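Local coordinates for type 3 secretion system chaperone PscG (Pseudomonas aeruginosa, PDB 2UWJ), which acts with PscE as a cytoplasmic chaperone of the type III secretion system, preventing the needle protein PscF from polymerising before export, at residues Q56-F61 with A75-H80; A40-R45 with P68-W73; L12-S17 with R45-A50. One frame throughout, in Å; residues are numbered along the deposited sequence.

Contact 1: Q56-F61 with A75-H80; sequences QEALAF and ALCEWH
L59 and C77 carry this contact, in which the last turn of the short helix 55-59 lies against the middle and end of helix 71-80. The meeting is mainly apolar. L59 comes in with its branch point: CG stands 3.6 Å from CB of C77, and the two methyls straddle that same carbon, CD1 at 3.9 Å and CD2 at 4.1 Å, so the leucine fork sits over the cysteine methylene. The cysteine sulfur goes to a different neighbour. With chi1 at -76°, SG lies beside the backbone N and anti to the carbonyl carbon, a setting that brings it to 3.7 Å from the CB methyl of A58. One residue thus serves two consecutive residues of the facing helix, its methylene meeting L59 and its sulfur A58. The CA atoms of L59 and C77, 6.9 Å apart, are the nearest pair between the two backbones.

The aliphatic part of E78 adds a looser touch, with CD2 of L59 at 4.2 Å from its CG. The carboxylate of E78 is engaged elsewhere, in a salt bridge from OE1 to R90 on helix 84-95. Beyond the two segments, A58 also packs on L49 of helix 38-51, and L59 on L81.

No hydrogen bond or salt bridge spans the two segments. The helices are therefore held together here by close fit among small and branched apolar groups, and the buried carboxylate of E78 is paired with an arginine of the next helix.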
loop_
_atom_site.group_PDB
_atom_site.type_symbol
_atom_site.label_atom_id
_atom_site.label_comp_id
_atom_site.label_asym_id
_atom_site.label_seq_id
_atom_site.Cartn_x
_atom_site.Cartn_y
_atom_site.Cartn_z
ATOM N N GLN C 56 -25.468 -10.754 8.235
ATOM C CA GLN C 56 -25.543 -12.052 8.888
ATOM C C GLN C 56 -24.697 -13.089 8.144
ATOM O O GLN C 56 -24.015 -13.894 8.758
ATOM C CB GLN C 56 -27.023 -12.512 9.026
ATOM C CG GLN C 56 -27.717 -11.923 10.282
ATOM C CD GLN C 56 -27.150 -12.468 11.621
ATOM O OE1 GLN C 56 -26.187 -13.271 11.657
ATOM N NE2 GLN C 56 -27.754 -12.029 12.730
ATOM N N GLU C 57 -24.738 -13.073 6.824
ATOM C CA GLU C 57 -23.930 -14.031 6.081
ATOM C C GLU C 57 -22.421 -13.710 6.267
ATOM O O GLU C 57 -21.604 -14.631 6.391
ATOM C CB GLU C 57 -24.310 -14.020 4.602
ATOM C CG GLU C 57 -25.799 -14.508 4.347
ATOM C CD GLU C 57 -26.228 -14.120 2.942
ATOM O OE1 GLU C 57 -25.901 -14.833 1.970
ATOM O OE2 GLU C 57 -26.856 -13.045 2.840
ATOM N N ALA C 58 -22.053 -12.425 6.294
ATOM C CA ALA C 58 -20.635 -12.079 6.509
ATOM C C ALA C 58 -20.230 -12.574 7.891
ATOM O O ALA C 58 -19.136 -13.115 8.064
ATOM C CB ALA C 58 -20.393 -10.534 6.355
ATOM N N LEU C 59 -21.135 -12.461 8.864
ATOM C CA LEU C 59 -20.844 -12.877 10.228
ATOM C C LEU C 59 -20.765 -14.398 10.404
ATOM O O LEU C 59 -20.256 -14.867 11.402
ATOM C CB LEU C 59 -21.867 -12.296 11.218
ATOM C CG LEU C 59 -21.567 -10.860 11.693
ATOM C CD1 LEU C 59 -22.854 -10.347 12.405
ATOM C CD2 LEU C 59 -20.310 -10.824 12.693
ATOM N N ALA C 60 -21.245 -15.177 9.434
ATOM C CA ALA C 60 -21.093 -16.631 9.579
ATOM C C ALA C 60 -19.564 -16.974 9.664
ATOM O O ALA C 60 -19.184 -17.972 10.281
ATOM C CB ALA C 60 -21.736 -17.372 8.389
ATOM N N PHE C 61 -18.711 -16.130 9.077
ATOM C CA PHE C 61 -17.239 -16.372 9.082
ATOM C C PHE C 61 -16.557 -15.998 10.413
ATOM O O PHE C 61 -15.399 -16.387 10.669
ATOM C CB PHE C 61 -16.586 -15.603 7.930
ATOM C CG PHE C 61 -16.912 -16.149 6.540
ATOM C CD1 PHE C 61 -16.468 -17.409 6.146
ATOM C CD2 PHE C 61 -17.623 -15.385 5.624
ATOM C CE1 PHE C 61 -16.730 -17.900 4.844
ATOM C CE2 PHE C 61 -17.886 -15.852 4.344
ATOM C CZ PHE C 61 -17.440 -17.114 3.942
ATOM N N ALA C 75 -16.958 -6.591 13.587
ATOM C CA ALA C 75 -17.432 -5.463 14.430
ATOM C C ALA C 75 -18.376 -4.559 13.553
ATOM O O ALA C 75 -19.458 -4.132 13.989
ATOM C CB ALA C 75 -16.252 -4.605 14.890
ATOM N N LEU C 76 -17.964 -4.274 12.322
ATOM C CA LEU C 76 -18.782 -3.369 11.467
ATOM C C LEU C 76 -20.151 -4.012 11.217
ATOM O O LEU C 76 -21.187 -3.303 11.205
ATOM C CB LEU C 76 -18.094 -3.072 10.119
ATOM C CG LEU C 76 -16.878 -2.091 10.236
ATOM C CD1 LEU C 76 -16.076 -2.088 8.935
ATOM C CD2 LEU C 76 -17.348 -0.702 10.575
ATOM N N CYS C 77 -20.165 -5.332 10.985
ATOM C CA CYS C 77 -21.420 -6.062 10.734
ATOM C C CYS C 77 -22.342 -5.995 11.971
ATOM O O CYS C 77 -23.586 -5.782 11.869
ATOM C CB CYS C 77 -21.124 -7.537 10.373
ATOM S SG CYS C 77 -20.527 -7.716 8.682
ATOM N N GLU C 78 -21.754 -6.222 13.131
ATOM C CA GLU C 78 -22.520 -6.169 14.392
ATOM C C GLU C 78 -23.096 -4.729 14.562
ATOM O O GLU C 78 -24.256 -4.536 14.998
ATOM C CB GLU C 78 -21.593 -6.542 15.572
ATOM C CG GLU C 78 -21.401 -8.053 15.668
ATOM C CD GLU C 78 -20.211 -8.473 16.544
ATOM O OE1 GLU C 78 -19.283 -7.671 16.737
ATOM O OE2 GLU C 78 -20.232 -9.609 17.013
ATOM N N TRP C 79 -22.280 -3.738 14.248
ATOM C CA TRP C 79 -22.704 -2.348 14.340
ATOM C C TRP C 79 -23.938 -2.096 13.445
ATOM O O TRP C 79 -24.936 -1.570 13.942
ATOM C CB TRP C 79 -21.556 -1.416 13.942
ATOM C CG TRP C 79 -21.882 0.083 13.924
ATOM C CD1 TRP C 79 -22.328 0.867 14.980
ATOM C CD2 TRP C 79 -21.636 0.987 12.837
ATOM N NE1 TRP C 79 -22.347 2.210 14.611
ATOM C CE2 TRP C 79 -21.931 2.316 13.307
ATOM C CE3 TRP C 79 -21.183 0.816 11.518
ATOM C CZ2 TRP C 79 -21.782 3.453 12.497
ATOM C CZ3 TRP C 79 -21.032 1.969 10.699
ATOM C CH2 TRP C 79 -21.334 3.268 11.205
ATOM N N HIS C 80 -23.896 -2.468 12.158
ATOM C CA HIS C 80 -25.038 -2.208 11.281
ATOM C C HIS C 80 -26.239 -3.051 11.653
ATOM O O HIS C 80 -27.368 -2.683 11.310
ATOM C CB HIS C 80 -24.709 -2.422 9.784
ATOM C CG HIS C 80 -23.645 -1.505 9.253
ATOM N ND1 HIS C 80 -23.887 -0.202 8.883
ATOM C CD2 HIS C 80 -22.337 -1.737 8.941
ATOM C CE1 HIS C 80 -22.804 0.335 8.355
ATOM N NE2 HIS C 80 -21.842 -0.579 8.376
#

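Contact 2: A40-R45 with P68-W73; sequences AARLIR and PALEPW
PscG is an all-helical protein of the YscG family, which belongs to the TPR clan, and this contact sets the first half of helix 38-51 against the 3-10 turn at 68-70 and the first turn of helix 71-80. L70 reaches across from that turn and divides its two methyls between neighbouring residues. CD1 presses on the aliphatic stem of R42, 3.3 Å from its CG, the two side chains crossing at about a right angle. CD2 instead settles near the root of L43, 3.7 Å from its CA and 3.9 Å from its CB.

L43 answers with a methyl of its own. Its CG is anti to the backbone N (chi1 169°), which sends the side chain on toward W73; there CD1 lies obliquely to the indole, 3.5 Å from NE1, with CE2 and CZ2 both at 3.8 Å.

Farther along helix 38-51, I46 also packs on L70 and W73. The R42 chain bends at chi2 and chi3, leading its end away from L70, and its side chain also packs on F61 and W67. Apolar side chains of another protein chain in the assembly lie against A40, A69, P72 and W73.

The contact is thus made by carbon surfaces: even the arginine contributes its methylenes, and the tryptophan nitrogen meets a methyl group across the interface without a hydrogen bond between the segments.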
loop_
_atom_site.group_PDB
_atom_site.type_symbol
_atom_site.label_atom_id
_atom_site.label_comp_id
_atom_site.label_asym_id
_atom_site.label_seq_id
_atom_site.Cartn_x
_atom_site.Cartn_y
_atom_site.Cartn_z
ATOM N N ALA C 40 -6.901 -13.960 1.833
ATOM C CA ALA C 40 -7.334 -12.952 0.879
ATOM C C ALA C 40 -8.727 -13.267 0.326
ATOM O O ALA C 40 -9.551 -12.359 0.143
ATOM C CB ALA C 40 -6.317 -12.797 -0.292
ATOM N N ALA C 41 -9.006 -14.537 0.035
ATOM C CA ALA C 41 -10.340 -14.870 -0.492
ATOM C C ALA C 41 -11.411 -14.519 0.573
ATOM O O ALA C 41 -12.472 -14.008 0.232
ATOM C CB ALA C 41 -10.456 -16.362 -0.804
ATOM N N ARG C 42 -11.110 -14.818 1.836
ATOM C CA ARG C 42 -12.044 -14.605 2.944
ATOM C C ARG C 42 -12.324 -13.100 3.105
ATOM O O ARG C 42 -13.475 -12.680 3.257
ATOM C CB ARG C 42 -11.449 -15.240 4.207
ATOM C CG ARG C 42 -12.334 -15.163 5.439
ATOM C CD ARG C 42 -13.576 -15.931 5.224
ATOM N NE ARG C 42 -13.316 -17.323 4.835
ATOM C CZ ARG C 42 -13.007 -18.346 5.643
ATOM N NH1 ARG C 42 -12.884 -18.210 6.966
ATOM N NH2 ARG C 42 -12.856 -19.560 5.089
ATOM N N LEU C 43 -11.271 -12.293 3.078
ATOM C CA LEU C 43 -11.401 -10.824 3.072
ATOM C C LEU C 43 -12.363 -10.343 1.966
ATOM O O LEU C 43 -13.293 -9.526 2.187
ATOM C CB LEU C 43 -10.009 -10.175 2.810
ATOM C CG LEU C 43 -10.068 -8.657 2.513
ATOM C CD1 LEU C 43 -10.680 -8.006 3.736
ATOM C CD2 LEU C 43 -8.637 -8.040 2.276
ATOM N N ILE C 44 -12.160 -10.831 0.754
ATOM C CA ILE C 44 -13.010 -10.407 -0.375
ATOM C C ILE C 44 -14.466 -10.822 -0.193
ATOM O O ILE C 44 -15.387 -10.021 -0.402
ATOM C CB ILE C 44 -12.447 -10.986 -1.733
ATOM C CG1 ILE C 44 -11.101 -10.277 -2.086
ATOM C CG2 ILE C 44 -13.473 -10.785 -2.862
ATOM C CD1 ILE C 44 -10.116 -11.210 -3.013
ATOM N N ARG C 45 -14.668 -12.063 0.217
ATOM C CA ARG C 45 -16.006 -12.601 0.459
ATOM C C ARG C 45 -16.714 -11.733 1.497
ATOM O O ARG C 45 -17.855 -11.336 1.311
ATOM C CB ARG C 45 -15.883 -14.030 1.024
ATOM C CG ARG C 45 -15.630 -15.145 -0.053
ATOM C CD ARG C 45 -15.658 -16.502 0.603
ATOM N NE ARG C 45 -15.288 -17.580 -0.324
ATOM C CZ ARG C 45 -16.102 -18.060 -1.264
ATOM N NH1 ARG C 45 -17.315 -17.538 -1.390
ATOM N NH2 ARG C 45 -15.731 -19.082 -2.049
ATOM N N PRO C 68 -6.949 -12.563 12.610
ATOM C CA PRO C 68 -7.315 -11.340 13.330
ATOM C C PRO C 68 -7.555 -10.097 12.470
ATOM O O PRO C 68 -8.365 -9.262 12.825
ATOM C CB PRO C 68 -6.155 -11.162 14.327
ATOM C CG PRO C 68 -5.723 -12.638 14.598
ATOM C CD PRO C 68 -5.722 -13.181 13.177
ATOM N N ALA C 69 -6.876 -9.983 11.333
ATOM C CA ALA C 69 -7.056 -8.796 10.498
ATOM C C ALA C 69 -8.496 -8.689 9.940
ATOM O O ALA C 69 -8.840 -7.658 9.386
ATOM C CB ALA C 69 -6.046 -8.818 9.325
ATOM N N LEU C 70 -9.270 -9.782 10.003
ATOM C CA LEU C 70 -10.643 -9.778 9.508
ATOM C C LEU C 70 -11.628 -9.331 10.594
ATOM O O LEU C 70 -12.782 -8.964 10.273
ATOM C CB LEU C 70 -11.080 -11.169 9.002
ATOM C CG LEU C 70 -10.231 -11.723 7.853
ATOM C CD1 LEU C 70 -10.772 -13.102 7.468
ATOM C CD2 LEU C 70 -10.241 -10.731 6.636
ATOM N N GLU C 71 -11.174 -9.314 11.854
ATOM C CA GLU C 71 -12.087 -8.951 12.974
ATOM C C GLU C 71 -12.834 -7.597 12.822
ATOM O O GLU C 71 -13.984 -7.514 13.197
ATOM C CB GLU C 71 -11.367 -9.011 14.323
ATOM C CG GLU C 71 -11.001 -10.441 14.764
ATOM C CD GLU C 71 -12.263 -11.198 15.213
ATOM O OE1 GLU C 71 -13.034 -10.607 16.005
ATOM O OE2 GLU C 71 -12.494 -12.329 14.754
ATOM N N PRO C 72 -12.161 -6.534 12.321
ATOM C CA PRO C 72 -12.895 -5.270 12.175
ATOM C C PRO C 72 -14.185 -5.410 11.343
ATOM O O PRO C 72 -15.152 -4.708 11.610
ATOM C CB PRO C 72 -11.880 -4.339 11.482
ATOM C CG PRO C 72 -10.508 -4.851 12.085
ATOM C CD PRO C 72 -10.707 -6.363 12.043
ATOM N N TRP C 73 -14.161 -6.260 10.302
ATOM C CA TRP C 73 -15.326 -6.454 9.468
ATOM C C TRP C 73 -16.472 -7.022 10.286
ATOM O O TRP C 73 -17.627 -6.606 10.077
ATOM C CB TRP C 73 -15.048 -7.404 8.290
ATOM C CG TRP C 73 -13.980 -6.864 7.427
ATOM C CD1 TRP C 73 -12.615 -7.048 7.562
ATOM C CD2 TRP C 73 -14.163 -6.008 6.299
ATOM N NE1 TRP C 73 -11.941 -6.348 6.562
ATOM C CE2 TRP C 73 -12.878 -5.710 5.775
ATOM C CE3 TRP C 73 -15.299 -5.461 5.671
ATOM C CZ2 TRP C 73 -12.708 -4.887 4.643
ATOM C CZ3 TRP C 73 -15.115 -4.638 4.539
ATOM C CH2 TRP C 73 -13.852 -4.369 4.047
#

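Contact 3: L12-S17 with R45-A50; sequences LALAGS and RISSLA
The hydroxyls of S17 and S47 meet between the two helices: S47 OG donates a hydrogen bond to S17 OG over 2.8 Å. S17 in turn gives its own proton back to its helix, bonding from OG to the carbonyl O of L14 at 2.6 Å. That bond meets the carbonyl at a C=O...donor angle of 129°, with the donor slightly tilted from the carbonyl plane. The S17 torsion makes this relay possible, since chi1 of 69° holds OG between the backbone N and the carbonyl carbon, within reach of both partners.

Beside the hydroxyls, CB of S17 packs 4.1 Å from CB of S48, and a methyl of L14, CD1, touches CB of S47 at 4.2 Å. Small residues let helices 4-17 and 38-51 come close at this point: the CA atoms of S17 and S48 are 4.5 Å apart. The short segments run nearly parallel, at 16°, as alternate helices do in TPR-like helical hairpin repeats, with helix 22-34 between them in sequence.

Further out, S48 OG is hydrogen-bonded to H22 at the start of that intervening helix. L14 also packs on L43, S47 on W73, and S17 and S47 each pack on an aromatic side chain of another protein chain.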
loop_
_atom_site.group_PDB
_atom_site.type_symbol
_atom_site.label_atom_id
_atom_site.label_comp_id
_atom_site.label_asym_id
_atom_site.label_seq_id
_atom_site.Cartn_x
_atom_site.Cartn_y
_atom_site.Cartn_z
ATOM N N LEU C 12 -8.070 -6.295 -7.596
ATOM C CA LEU C 12 -9.232 -5.902 -8.383
ATOM C C LEU C 12 -10.498 -6.376 -7.640
ATOM O O LEU C 12 -11.462 -5.642 -7.536
ATOM C CB LEU C 12 -9.209 -6.562 -9.774
ATOM C CG LEU C 12 -8.298 -5.844 -10.798
ATOM C CD1 LEU C 12 -8.001 -6.819 -12.010
ATOM C CD2 LEU C 12 -8.983 -4.524 -11.227
ATOM N N ALA C 13 -10.492 -7.610 -7.137
ATOM C CA ALA C 13 -11.678 -8.131 -6.455
ATOM C C ALA C 13 -12.033 -7.280 -5.204
ATOM O O ALA C 13 -13.213 -6.980 -4.946
ATOM C CB ALA C 13 -11.449 -9.600 -6.038
ATOM N N LEU C 14 -11.005 -6.915 -4.432
ATOM C CA LEU C 14 -11.255 -6.113 -3.224
ATOM C C LEU C 14 -11.809 -4.749 -3.616
ATOM O O LEU C 14 -12.812 -4.301 -3.064
ATOM C CB LEU C 14 -9.952 -5.963 -2.442
ATOM C CG LEU C 14 -10.195 -5.203 -1.119
ATOM C CD1 LEU C 14 -11.155 -6.029 -0.223
ATOM C CD2 LEU C 14 -8.825 -4.999 -0.427
ATOM N N ALA C 15 -11.178 -4.081 -4.596
ATOM C CA ALA C 15 -11.659 -2.762 -5.037
ATOM C C ALA C 15 -13.087 -2.918 -5.533
ATOM O O ALA C 15 -13.957 -2.121 -5.218
ATOM C CB ALA C 15 -10.758 -2.183 -6.174
ATOM N N GLY C 16 -13.325 -3.959 -6.316
ATOM C CA GLY C 16 -14.648 -4.214 -6.856
ATOM C C GLY C 16 -15.733 -4.558 -5.828
ATOM O O GLY C 16 -16.924 -4.248 -6.026
ATOM N N SER C 17 -15.333 -5.170 -4.732
ATOM C CA SER C 17 -16.283 -5.550 -3.675
ATOM C C SER C 17 -16.909 -4.298 -3.036
ATOM O O SER C 17 -17.942 -4.421 -2.398
ATOM C CB SER C 17 -15.587 -6.376 -2.566
ATOM O OG SER C 17 -14.661 -5.585 -1.794
ATOM N N ARG C 45 -14.668 -12.063 0.217
ATOM C CA ARG C 45 -16.006 -12.601 0.459
ATOM C C ARG C 45 -16.714 -11.733 1.497
ATOM O O ARG C 45 -17.855 -11.336 1.311
ATOM C CB ARG C 45 -15.883 -14.030 1.024
ATOM C CG ARG C 45 -15.630 -15.145 -0.053
ATOM C CD ARG C 45 -15.658 -16.502 0.603
ATOM N NE ARG C 45 -15.288 -17.580 -0.324
ATOM C CZ ARG C 45 -16.102 -18.060 -1.264
ATOM N NH1 ARG C 45 -17.315 -17.538 -1.390
ATOM N NH2 ARG C 45 -15.731 -19.082 -2.049
ATOM N N ILE C 46 -16.021 -11.478 2.608
ATOM C CA ILE C 46 -16.617 -10.678 3.698
ATOM C C ILE C 46 -16.932 -9.204 3.290
ATOM O O ILE C 46 -18.026 -8.668 3.549
ATOM C CB ILE C 46 -15.711 -10.709 4.909
ATOM C CG1 ILE C 46 -15.788 -12.117 5.521
ATOM C CG2 ILE C 46 -16.168 -9.611 5.936
ATOM C CD1 ILE C 46 -14.694 -12.434 6.559
ATOM N N SER C 47 -15.984 -8.576 2.604
ATOM C CA SER C 47 -16.177 -7.219 2.156
ATOM C C SER C 47 -17.367 -7.155 1.183
ATOM O O SER C 47 -18.225 -6.244 1.270
ATOM C CB SER C 47 -14.910 -6.686 1.466
ATOM O OG SER C 47 -15.151 -5.396 0.925
ATOM N N SER C 48 -17.431 -8.109 0.259
ATOM C CA SER C 48 -18.503 -8.118 -0.729
ATOM C C SER C 48 -19.860 -8.291 -0.032
ATOM O O SER C 48 -20.804 -7.570 -0.334
ATOM C CB SER C 48 -18.341 -9.276 -1.713
ATOM O OG SER C 48 -19.484 -9.310 -2.544
ATOM N N LEU C 49 -19.936 -9.242 0.906
ATOM C CA LEU C 49 -21.196 -9.462 1.620
ATOM C C LEU C 49 -21.561 -8.243 2.488
ATOM O O LEU C 49 -22.694 -7.747 2.437
ATOM C CB LEU C 49 -21.105 -10.725 2.466
ATOM C CG LEU C 49 -21.109 -12.031 1.653
ATOM C CD1 LEU C 49 -20.698 -13.153 2.628
ATOM C CD2 LEU C 49 -22.548 -12.335 1.028
ATOM N N ALA C 50 -20.606 -7.724 3.251
ATOM C CA ALA C 50 -20.908 -6.594 4.119
ATOM C C ALA C 50 -21.315 -5.368 3.295
ATOM O O ALA C 50 -22.247 -4.641 3.699
ATOM C CB ALA C 50 -19.734 -6.241 5.028
#

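In the fold
Contact 3 joins helix 4-17 to helix 38-51, contact 2 ties helix 38-51 to the start of helix 71-80, and contact 1 joins helix 55-59 to that same helix farther along. The segments of contacts 3 and 2 alternate along the chain, as do those of 2 and 1, while contact 3 closes before contact 1 opens. The centres of contacts 2 and 3 are about 10 Å apart, those of 1 and 2 about 11 Å, and those of 1 and 3 about 14 Å. F61 packs on R42, R45 and I46, while W73 packs on I46 and S47, so the three contacts touch one another. Helices 4-17, 38-51 and 71-80 are thereby set side by side in a TPR-like array, against which other protein chains pack.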